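M32 carboxypeptidase (Chitinophagaceae bacterium, PDB 7A03) probably acts as a metal-dependent carboxypeptidase of the M32 family, removing amino acids from the C-terminal ends of peptides. Local coordinates at residues S300-N305 / Q431-A436; S310-K315 / D442-I447; L31-E36 / D246-T251. All blocks are in the same frame, centred on the assembly; numbering follows the deposited sequence.

Contact 1 (S300-N305 / Q431-A436); sequences SRLWEN and QFFTTA
The F433 ring meets the side chain of L302 obliquely, with L302 CG the atom that approaches it, and the two side chains cross at about a right angle. Within its own helix, the CD2 methyl of L302 stands 4.1 Å above the plane of the W303 ring, offset toward the rim. A third flat group, the guanidinium of R301, has the carboxylate of E304 at its edge, and R301 NH2 lies 2.8 Å from E304 OE1 in a salt bridge with the partner slightly tilted from the guanidinium plane.

Between the two helices the contact is apolar. A chi1 of -180° points L302 CG at the other helix, and chi2 of 148° sets CD1 against it. There CD1 sits 3.9 Å from F433 CB and 4.0 Å from F432 CB, which lie in directions roughly at right angles as seen from the methyl. The CB of F432 faces L302, but its ring turns away toward I295 and S298. All three touching residues are buried. Within helix 420-439, Q431 O accepts T435 OG1 at 2.8 Å and T435 N from opposite faces of its carbonyl plane.

E304 OE1 is shared by R301 NH2 and H267 ND1, while OE2 pairs with R309. H267 belongs to an HExxH sequence that in M32 peptidases probably supplies metal ligands, although it binds no metal here; E304 would then be a second-shell residue. Helix 293-307 packs on helix 258-277 through S300 and W303, on helix 420-439 through L302, and on L455 of helix 453-462 through L302 and W303.

Contact 2 (S310-K315 / D442-I447); sequences SLNFWK and DLDVSI
I447 drives its CG2 methyl into the first turn of helix 311-324, where it comes within 3.8 Å of F313 N and 3.9 Å of F313 CA. With CG2 anti to the backbone N of I447, the methyl is turned to the F313 backbone, and N312 CB lies 4.2 Å from the same I447 CG2. Both F313 and I447 are buried here, and the F313 ring runs on to meet that of Y452. Even beside these buried residues, a water donates to the carbonyl oxygens of F313 and I447, bridging the two backbones.

Two helical N-terminal segments meet in this way, their axes 8.9 Å apart at closest approach and 39° from parallel. S310 is the N-cap of the first, its OG accepting from F313 N at 3.2 Å, which fixes the turn that I447 packs against.

On the N312-D444 side, where both residues are partly exposed, the fit becomes looser. N312 ND2 lies 3.7 Å from D444 CB but stays 4.1 Å from D444 OD1, too far for a direct bond. A second water bridges the two, accepting from N312 ND2 and donating to D444 OD1; the amide and carboxylate planes are turned 43° apart. The same OD1 is also bonded by Q437 NE2 of helix 420-439.

Contact 3 (L31-E36 / D246-T251); sequences LGWDQE and DVRVTT
Strand 247-251, the middle strand of a small mixed sheet, faces the C-terminal part of helix 9-37 through a cation-pi pair between R248 and W33. The R248 side chain, extended from CG to NE, runs over one face of the indole. R248 CD lies 4.0 Å from the centroid of the five-membered ring in a CH-pi contact, and R248 CZ stands 4.5 Å from that of the six-membered ring, 9° off its normal. The guanidinium is nearly upright on the ring, the planes 85° apart, and its NH1 end comes down to 3.2 Å from W33 CH2.

D246 holds this group from the far side. R248 NE bonds D246 OD1 at 2.8 Å, with an almost straight N-H...O angle of 174°, and R248 NH2 bonds D246 OD2, so that the side-on grip leaves NH1 for the tryptophan. At the indole edge W33 NE1 donates to a water at 2.8 Å, which in turn donates to V249 O.

The carboxylate fixes the rotation of the guanidinium and probably offsets part of its charge, while the indole face receives the NH1 end, a cation-pi contact made edge-on by the cation, and the water satisfies the ring nitrogen.

From the N terminus, contact 3 comes first: it closes a largely helical loop of 209 residues, bringing the end of helix 9-37 onto strand 247-251. It is complete before the others begin and stands in series with them, its centre about 25 Å from that of contact 1 and about 31 Å from that of contact 2. Contacts 1 and 2 instead cross. Consecutive helices 293-307 and 311-324 open them, and the consecutive helices 420-439 and 443-448 close them in the same order, each over about 125 residues. The pair touches directly, F433 CZ lying 3.6 Å from I447 CD1, so two successive helices are joined to two later ones in one continuous packed region.

Contact 1 (S300-N305 / Q431-A436)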
loop_
_atom_site.group_PDB
_atom_site.type_symbol
_atom_site.label_atom_id
_atom_site.label_comp_id
_atom_site.label_asym_id
_atom_site.label_seq_id
_atom_site.Cartn_x
_atom_site.Cartn_y
_atom_site.Cartn_z
ATOM N N SER A 300 -1.776 -6.917 2.671
ATOM C CA SER A 300 -3.088 -6.717 2.045
ATOM C C SER A 300 -3.284 -7.596 0.809
ATOM O O SER A 300 -4.354 -8.204 0.624
ATOM C CB SER A 300 -3.343 -5.240 1.725
ATOM O OG SER A 300 -2.466 -4.759 0.726
ATOM N N ARG A 301 -2.262 -7.676 -0.050
ATOM C CA ARG A 301 -2.404 -8.440 -1.282
ATOM C C ARG A 301 -2.381 -9.944 -1.038
ATOM O O ARG A 301 -3.052 -10.685 -1.768
ATOM C CB ARG A 301 -1.301 -8.072 -2.275
ATOM C CG ARG A 301 -1.427 -6.659 -2.845
ATOM C CD ARG A 301 -2.759 -6.400 -3.547
ATOM N NE ARG A 301 -2.673 -5.173 -4.340
ATOM C CZ ARG A 301 -3.693 -4.572 -4.945
ATOM N NH1 ARG A 301 -3.458 -3.498 -5.680
ATOM N NH2 ARG A 301 -4.932 -5.049 -4.859
ATOM N N LEU A 302 -1.607 -10.412 -0.045
ATOM C CA LEU A 302 -1.566 -11.843 0.225
ATOM C C LEU A 302 -2.942 -12.331 0.620
ATOM O O LEU A 302 -3.405 -13.375 0.127
ATOM C CB LEU A 302 -0.559 -12.149 1.334
ATOM C CG LEU A 302 -0.375 -13.617 1.745
ATOM C CD1 LEU A 302 1.061 -13.847 2.199
ATOM C CD2 LEU A 302 -1.333 -14.006 2.864
ATOM N N TRP A 303 -3.626 -11.577 1.493
ATOM C CA TRP A 303 -4.963 -12.031 1.862
ATOM C C TRP A 303 -5.987 -11.783 0.757
ATOM O O TRP A 303 -6.829 -12.650 0.480
ATOM C CB TRP A 303 -5.401 -11.370 3.162
ATOM C CG TRP A 303 -4.723 -11.905 4.382
ATOM C CD1 TRP A 303 -3.623 -11.394 5.002
ATOM C CD2 TRP A 303 -5.121 -13.048 5.151
ATOM N NE1 TRP A 303 -3.321 -12.127 6.127
ATOM C CE2 TRP A 303 -4.213 -13.166 6.223
ATOM C CE3 TRP A 303 -6.156 -13.988 5.035
ATOM C CZ2 TRP A 303 -4.320 -14.167 7.188
ATOM C CZ3 TRP A 303 -6.256 -14.988 6.001
ATOM C CH2 TRP A 303 -5.337 -15.077 7.049
ATOM N N GLU A 304 -5.917 -10.630 0.090
ATOM C CA GLU A 304 -6.935 -10.303 -0.902
ATOM C C GLU A 304 -6.887 -11.257 -2.088
ATOM O O GLU A 304 -7.932 -11.687 -2.597
ATOM C CB GLU A 304 -6.748 -8.863 -1.385
ATOM C CG GLU A 304 -7.797 -8.461 -2.413
ATOM C CD GLU A 304 -7.393 -7.278 -3.264
ATOM O OE1 GLU A 304 -6.317 -6.702 -3.009
ATOM O OE2 GLU A 304 -8.153 -6.938 -4.203
ATOM N N ASN A 305 -5.681 -11.580 -2.548
ATOM C CA ASN A 305 -5.478 -12.196 -3.850
ATOM C C ASN A 305 -4.932 -13.613 -3.751
ATOM O O ASN A 305 -5.609 -14.552 -4.168
ATOM C CB ASN A 305 -4.556 -11.302 -4.682
ATOM C CG ASN A 305 -5.257 -10.040 -5.156
ATOM O OD1 ASN A 305 -6.487 -9.925 -5.065
ATOM N ND2 ASN A 305 -4.483 -9.077 -5.657
ATOM N N GLN A 431 5.654 -14.141 -3.101
ATOM C CA GLN A 431 6.812 -14.868 -2.614
ATOM C C GLN A 431 6.542 -15.378 -1.212
ATOM O O GLN A 431 6.892 -16.522 -0.881
ATOM C CB GLN A 431 8.045 -13.964 -2.664
ATOM C CG GLN A 431 9.350 -14.627 -2.259
ATOM C CD GLN A 431 10.553 -13.965 -2.908
ATOM O OE1 GLN A 431 10.408 -13.199 -3.872
ATOM N NE2 GLN A 431 11.751 -14.256 -2.398
ATOM N N PHE A 432 5.847 -14.567 -0.397
ATOM C CA PHE A 432 5.578 -15.020 0.957
ATOM C C PHE A 432 4.572 -16.165 0.935
ATOM O O PHE A 432 4.760 -17.175 1.631
ATOM C CB PHE A 432 5.068 -13.876 1.845
ATOM C CG PHE A 432 6.097 -12.811 2.162
ATOM C CD1 PHE A 432 7.446 -13.098 2.240
ATOM C CD2 PHE A 432 5.688 -11.506 2.401
ATOM C CE1 PHE A 432 8.371 -12.101 2.537
ATOM C CE2 PHE A 432 6.620 -10.496 2.702
ATOM C CZ PHE A 432 7.949 -10.796 2.768
ATOM N N PHE A 433 3.536 -16.070 0.084
ATOM C CA PHE A 433 2.495 -17.086 0.188
ATOM C C PHE A 433 2.994 -18.421 -0.336
ATOM O O PHE A 433 2.773 -19.470 0.286
ATOM C CB PHE A 433 1.209 -16.665 -0.514
ATOM C CG PHE A 433 0.074 -17.613 -0.276
ATOM C CD1 PHE A 433 -0.522 -17.704 0.982
ATOM C CD2 PHE A 433 -0.369 -18.461 -1.289
ATOM C CE1 PHE A 433 -1.540 -18.617 1.215
ATOM C CE2 PHE A 433 -1.403 -19.347 -1.056
ATOM C CZ PHE A 433 -1.995 -19.416 0.199
ATOM N N THR A 434 3.703 -18.398 -1.459
ATOM C CA THR A 434 4.304 -19.623 -1.957
ATOM C C THR A 434 5.224 -20.228 -0.908
ATOM O O THR A 434 5.186 -21.444 -0.664
ATOM C CB THR A 434 5.023 -19.328 -3.268
ATOM O OG1 THR A 434 4.047 -18.938 -4.239
ATOM C CG2 THR A 434 5.770 -20.554 -3.789
ATOM N N THR A 435 5.981 -19.384 -0.203
ATOM C CA THR A 435 6.865 -19.925 0.820
ATOM C C THR A 435 6.049 -20.526 1.954
ATOM O O THR A 435 6.367 -21.623 2.442
ATOM C CB THR A 435 7.820 -18.842 1.317
ATOM O OG1 THR A 435 8.640 -18.407 0.221
ATOM C CG2 THR A 435 8.724 -19.389 2.419
ATOM N N ALA A 436 4.963 -19.849 2.351
ATOM C CA ALA A 436 4.115 -20.419 3.392
ATOM C C ALA A 436 3.567 -21.768 2.956
ATOM O O ALA A 436 3.522 -22.707 3.758
ATOM C CB ALA A 436 2.993 -19.454 3.780
#

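Contact 2 (S310-K315 / D442-I447)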
loop_
_atom_site.group_PDB
_atom_site.type_symbol
_atom_site.label_atom_id
_atom_site.label_comp_id
_atom_site.label_asym_id
_atom_site.label_seq_id
_atom_site.Cartn_x
_atom_site.Cartn_y
_atom_site.Cartn_z
ATOM N N SER A 310 -8.302 -17.241 -4.686
ATOM C CA SER A 310 -7.850 -18.584 -5.015
ATOM C C SER A 310 -9.006 -19.575 -4.992
ATOM O O SER A 310 -10.011 -19.381 -4.298
ATOM C CB SER A 310 -6.773 -19.034 -4.033
ATOM O OG SER A 310 -7.341 -19.410 -2.791
ATOM N N LEU A 311 -8.856 -20.635 -5.788
ATOM C CA LEU A 311 -9.885 -21.665 -5.838
ATOM C C LEU A 311 -10.048 -22.337 -4.480
ATOM O O LEU A 311 -11.178 -22.595 -4.043
ATOM C CB LEU A 311 -9.546 -22.692 -6.921
ATOM C CG LEU A 311 -10.587 -23.796 -7.098
ATOM C CD1 LEU A 311 -11.914 -23.218 -7.526
ATOM C CD2 LEU A 311 -10.093 -24.799 -8.124
ATOM N N ASN A 312 -8.935 -22.601 -3.784
ATOM C CA ASN A 312 -9.003 -23.257 -2.479
ATOM C C ASN A 312 -9.829 -22.457 -1.485
ATOM O O ASN A 312 -10.634 -23.024 -0.744
ATOM C CB ASN A 312 -7.602 -23.487 -1.922
ATOM C CG ASN A 312 -6.951 -24.717 -2.486
ATOM O OD1 ASN A 312 -7.620 -25.611 -3.005
ATOM N ND2 ASN A 312 -5.629 -24.769 -2.403
ATOM N N PHE A 313 -9.640 -21.135 -1.440
ATOM C CA PHE A 313 -10.455 -20.293 -0.559
ATOM C C PHE A 313 -11.941 -20.452 -0.882
ATOM O O PHE A 313 -12.791 -20.608 0.013
ATOM C CB PHE A 313 -10.019 -18.836 -0.753
ATOM C CG PHE A 313 -10.680 -17.838 0.170
ATOM C CD1 PHE A 313 -10.286 -17.726 1.490
ATOM C CD2 PHE A 313 -11.662 -16.987 -0.312
ATOM C CE1 PHE A 313 -10.875 -16.768 2.341
ATOM C CE2 PHE A 313 -12.271 -16.049 0.518
ATOM C CZ PHE A 313 -11.875 -15.940 1.853
ATOM N N TRP A 314 -12.269 -20.423 -2.172
ATOM C CA TRP A 314 -13.656 -20.467 -2.595
ATOM C C TRP A 314 -14.286 -21.858 -2.507
ATOM O O TRP A 314 -15.510 -21.939 -2.447
ATOM C CB TRP A 314 -13.853 -19.733 -3.935
ATOM C CG TRP A 314 -13.688 -18.273 -3.697
ATOM C CD1 TRP A 314 -12.584 -17.495 -3.961
ATOM C CD2 TRP A 314 -14.617 -17.429 -3.021
ATOM N NE1 TRP A 314 -12.796 -16.207 -3.523
ATOM C CE2 TRP A 314 -14.039 -16.137 -2.951
ATOM C CE3 TRP A 314 -15.895 -17.627 -2.491
ATOM C CZ2 TRP A 314 -14.690 -15.059 -2.351
ATOM C CZ3 TRP A 314 -16.547 -16.556 -1.910
ATOM C CH2 TRP A 314 -15.950 -15.286 -1.843
ATOM N N LYS A 315 -13.501 -22.934 -2.414
ATOM C CA LYS A 315 -14.111 -24.242 -2.185
ATOM C C LYS A 315 -14.933 -24.242 -0.903
ATOM O O LYS A 315 -16.022 -24.819 -0.857
ATOM C CB LYS A 315 -13.040 -25.316 -2.117
ATOM C CG LYS A 315 -12.447 -25.667 -3.460
ATOM C CD LYS A 315 -11.379 -26.737 -3.335
ATOM C CE LYS A 315 -10.518 -26.822 -4.581
ATOM N NZ LYS A 315 -9.469 -27.869 -4.419
ATOM N N ASP A 442 0.062 -28.436 6.087
ATOM C CA ASP A 442 -1.313 -28.619 5.641
ATOM C C ASP A 442 -1.989 -27.293 5.300
ATOM O O ASP A 442 -3.199 -27.147 5.474
ATOM C CB ASP A 442 -2.106 -29.392 6.697
ATOM C CG ASP A 442 -1.421 -30.690 7.106
ATOM O OD1 ASP A 442 -1.559 -31.701 6.380
ATOM O OD2 ASP A 442 -0.735 -30.698 8.153
ATOM N N LEU A 443 -1.223 -26.325 4.791
ATOM C CA LEU A 443 -1.755 -24.975 4.600
ATOM C C LEU A 443 -2.918 -24.955 3.611
ATOM O O LEU A 443 -3.981 -24.382 3.894
ATOM C CB LEU A 443 -0.645 -24.027 4.137
ATOM C CG LEU A 443 -1.155 -22.593 4.008
ATOM C CD1 LEU A 443 -1.540 -22.031 5.376
ATOM C CD2 LEU A 443 -0.132 -21.703 3.333
ATOM N N ASP A 444 -2.728 -25.566 2.433
ATOM C CA ASP A 444 -3.764 -25.522 1.408
ATOM C C ASP A 444 -5.017 -26.254 1.861
ATOM O O ASP A 444 -6.134 -25.781 1.627
ATOM C CB ASP A 444 -3.255 -26.120 0.095
ATOM C CG ASP A 444 -2.165 -25.287 -0.551
ATOM O OD1 ASP A 444 -2.178 -24.048 -0.400
ATOM O OD2 ASP A 444 -1.298 -25.879 -1.236
ATOM N N VAL A 445 -4.855 -27.422 2.489
ATOM C CA VAL A 445 -6.008 -28.141 3.017
ATOM C C VAL A 445 -6.740 -27.307 4.060
ATOM O O VAL A 445 -7.981 -27.285 4.098
ATOM C CB VAL A 445 -5.591 -29.512 3.574
ATOM C CG1 VAL A 445 -6.779 -30.182 4.221
ATOM C CG2 VAL A 445 -5.049 -30.400 2.467
ATOM N N SER A 446 -5.991 -26.617 4.931
ATOM C CA SER A 446 -6.616 -25.789 5.957
ATOM C C SER A 446 -7.427 -24.674 5.321
ATOM O O SER A 446 -8.576 -24.437 5.700
ATOM C CB SER A 446 -5.552 -25.187 6.877
ATOM O OG SER A 446 -4.903 -26.215 7.614
ATOM N N ILE A 447 -6.844 -24.005 4.324
ATOM C CA ILE A 447 -7.554 -22.955 3.601
ATOM C C ILE A 447 -8.815 -23.501 2.943
ATOM O O ILE A 447 -9.902 -22.921 3.071
ATOM C CB ILE A 447 -6.620 -22.247 2.600
ATOM C CG1 ILE A 447 -5.554 -21.438 3.342
ATOM C CG2 ILE A 447 -7.429 -21.341 1.678
ATOM C CD1 ILE A 447 -4.484 -20.885 2.426
HETATM O O HOH W 1 -4.317 -22.480 -1.214
HETATM O O HOH W 2 -11.670 -20.895 2.557
#

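Contact 3 (L31-E36 / D246-T251)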
loop_
_atom_site.group_PDB
_atom_site.type_symbol
_atom_site.label_atom_id
_atom_site.label_comp_id
_atom_site.label_asym_id
_atom_site.label_seq_id
_atom_site.Cartn_x
_atom_site.Cartn_y
_atom_site.Cartn_z
ATOM N N LEU A 31 -8.256 11.806 14.776
ATOM C CA LEU A 31 -8.926 12.916 14.104
ATOM C C LEU A 31 -9.093 12.645 12.608
ATOM O O LEU A 31 -10.123 12.987 12.015
ATOM C CB LEU A 31 -8.177 14.230 14.376
ATOM C CG LEU A 31 -8.675 15.003 15.603
ATOM C CD1 LEU A 31 -8.488 14.211 16.901
ATOM C CD2 LEU A 31 -7.958 16.373 15.662
ATOM N N GLY A 32 -8.109 11.996 11.979
ATOM C CA GLY A 32 -8.242 11.705 10.554
ATOM C C GLY A 32 -9.227 10.579 10.276
ATOM O O GLY A 32 -9.958 10.598 9.266
ATOM N N TRP A 33 -9.309 9.619 11.197
ATOM C CA TRP A 33 -10.275 8.539 11.064
ATOM C C TRP A 33 -11.684 9.096 11.163
ATOM O O TRP A 33 -12.551 8.798 10.322
ATOM C CB TRP A 33 -10.026 7.494 12.152
ATOM C CG TRP A 33 -11.130 6.491 12.274
ATOM C CD1 TRP A 33 -11.274 5.340 11.560
ATOM C CD2 TRP A 33 -12.266 6.556 13.157
ATOM N NE1 TRP A 33 -12.419 4.676 11.940
ATOM C CE2 TRP A 33 -13.040 5.401 12.929
ATOM C CE3 TRP A 33 -12.686 7.464 14.137
ATOM C CZ2 TRP A 33 -14.229 5.137 13.628
ATOM C CZ3 TRP A 33 -13.866 7.207 14.821
ATOM C CH2 TRP A 33 -14.620 6.054 14.575
ATOM N N ASP A 34 -11.900 9.979 12.151
ATOM C CA ASP A 34 -13.213 10.583 12.303
ATOM C C ASP A 34 -13.541 11.473 11.112
ATOM O O ASP A 34 -14.689 11.506 10.649
ATOM C CB ASP A 34 -13.256 11.354 13.618
ATOM C CG ASP A 34 -14.559 12.077 13.815
ATOM O OD1 ASP A 34 -15.564 11.412 14.175
ATOM O OD2 ASP A 34 -14.565 13.307 13.583
ATOM N N GLN A 35 -12.528 12.162 10.579
ATOM C CA GLN A 35 -12.705 12.976 9.385
ATOM C C GLN A 35 -13.272 12.153 8.240
ATOM O O GLN A 35 -14.082 12.653 7.453
ATOM C CB GLN A 35 -11.350 13.563 9.001
ATOM C CG GLN A 35 -11.309 14.476 7.795
ATOM C CD GLN A 35 -9.937 15.143 7.702
ATOM O OE1 GLN A 35 -8.919 14.461 7.605
ATOM N NE2 GLN A 35 -9.904 16.468 7.765
ATOM N N GLU A 36 -12.850 10.888 8.128
ATOM C CA GLU A 36 -13.355 10.036 7.056
ATOM C C GLU A 36 -14.665 9.336 7.387
ATOM O O GLU A 36 -15.319 8.807 6.473
ATOM C CB GLU A 36 -12.318 8.967 6.681
ATOM C CG GLU A 36 -11.005 9.550 6.120
ATOM C CD GLU A 36 -11.227 10.369 4.864
ATOM O OE1 GLU A 36 -11.987 9.924 3.975
ATOM O OE2 GLU A 36 -10.642 11.467 4.764
ATOM N N ASP A 246 -6.023 -1.073 18.907
ATOM C CA ASP A 246 -7.113 -0.262 18.368
ATOM C C ASP A 246 -6.770 -0.015 16.899
ATOM O O ASP A 246 -6.234 1.036 16.513
ATOM C CB ASP A 246 -7.299 1.040 19.143
ATOM C CG ASP A 246 -8.589 1.745 18.801
ATOM O OD1 ASP A 246 -9.267 1.342 17.848
ATOM O OD2 ASP A 246 -8.928 2.730 19.504
ATOM N N VAL A 247 -7.123 -1.006 16.083
ATOM C CA VAL A 247 -6.787 -1.040 14.667
ATOM C C VAL A 247 -8.095 -1.093 13.901
ATOM O O VAL A 247 -8.810 -2.100 13.956
ATOM C CB VAL A 247 -5.908 -2.250 14.334
ATOM C CG1 VAL A 247 -5.629 -2.272 12.813
ATOM C CG2 VAL A 247 -4.618 -2.214 15.152
ATOM N N ARG A 248 -8.412 -0.024 13.179
ATOM C CA ARG A 248 -9.731 0.162 12.592
ATOM C C ARG A 248 -9.648 0.086 11.072
ATOM O O ARG A 248 -8.661 0.528 10.465
ATOM C CB ARG A 248 -10.365 1.491 13.051
ATOM C CG ARG A 248 -10.405 1.592 14.570
ATOM C CD ARG A 248 -11.229 2.775 15.056
ATOM N NE ARG A 248 -11.087 2.929 16.493
ATOM C CZ ARG A 248 -11.720 3.853 17.205
ATOM N NH1 ARG A 248 -12.607 4.647 16.624
ATOM N NH2 ARG A 248 -11.472 3.952 18.494
ATOM N N VAL A 249 -10.679 -0.507 10.470
ATOM C CA VAL A 249 -10.774 -0.625 9.020
ATOM C C VAL A 249 -12.046 0.045 8.532
ATOM O O VAL A 249 -13.038 0.170 9.259
ATOM C CB VAL A 249 -10.725 -2.101 8.563
ATOM C CG1 VAL A 249 -9.417 -2.721 8.971
ATOM C CG2 VAL A 249 -11.908 -2.891 9.126
ATOM N N THR A 250 -12.024 0.475 7.280
ATOM C CA THR A 250 -13.238 0.940 6.634
ATOM C C THR A 250 -13.476 0.161 5.358
ATOM O O THR A 250 -12.564 -0.457 4.797
ATOM C CB THR A 250 -13.202 2.453 6.357
ATOM O OG1 THR A 250 -12.212 2.741 5.363
ATOM C CG2 THR A 250 -12.845 3.220 7.634
ATOM N N THR A 251 -14.725 0.172 4.912
ATOM C CA THR A 251 -15.065 -0.452 3.653
ATOM C C THR A 251 -16.139 0.386 2.992
ATOM O O THR A 251 -16.621 1.375 3.557
ATOM C CB THR A 251 -15.444 -1.925 3.845
ATOM O OG1 THR A 251 -15.512 -2.565 2.558
ATOM C CG2 THR A 251 -16.792 -2.059 4.560
HETATM O O HOH W 3 -13.284 2.127 11.371
#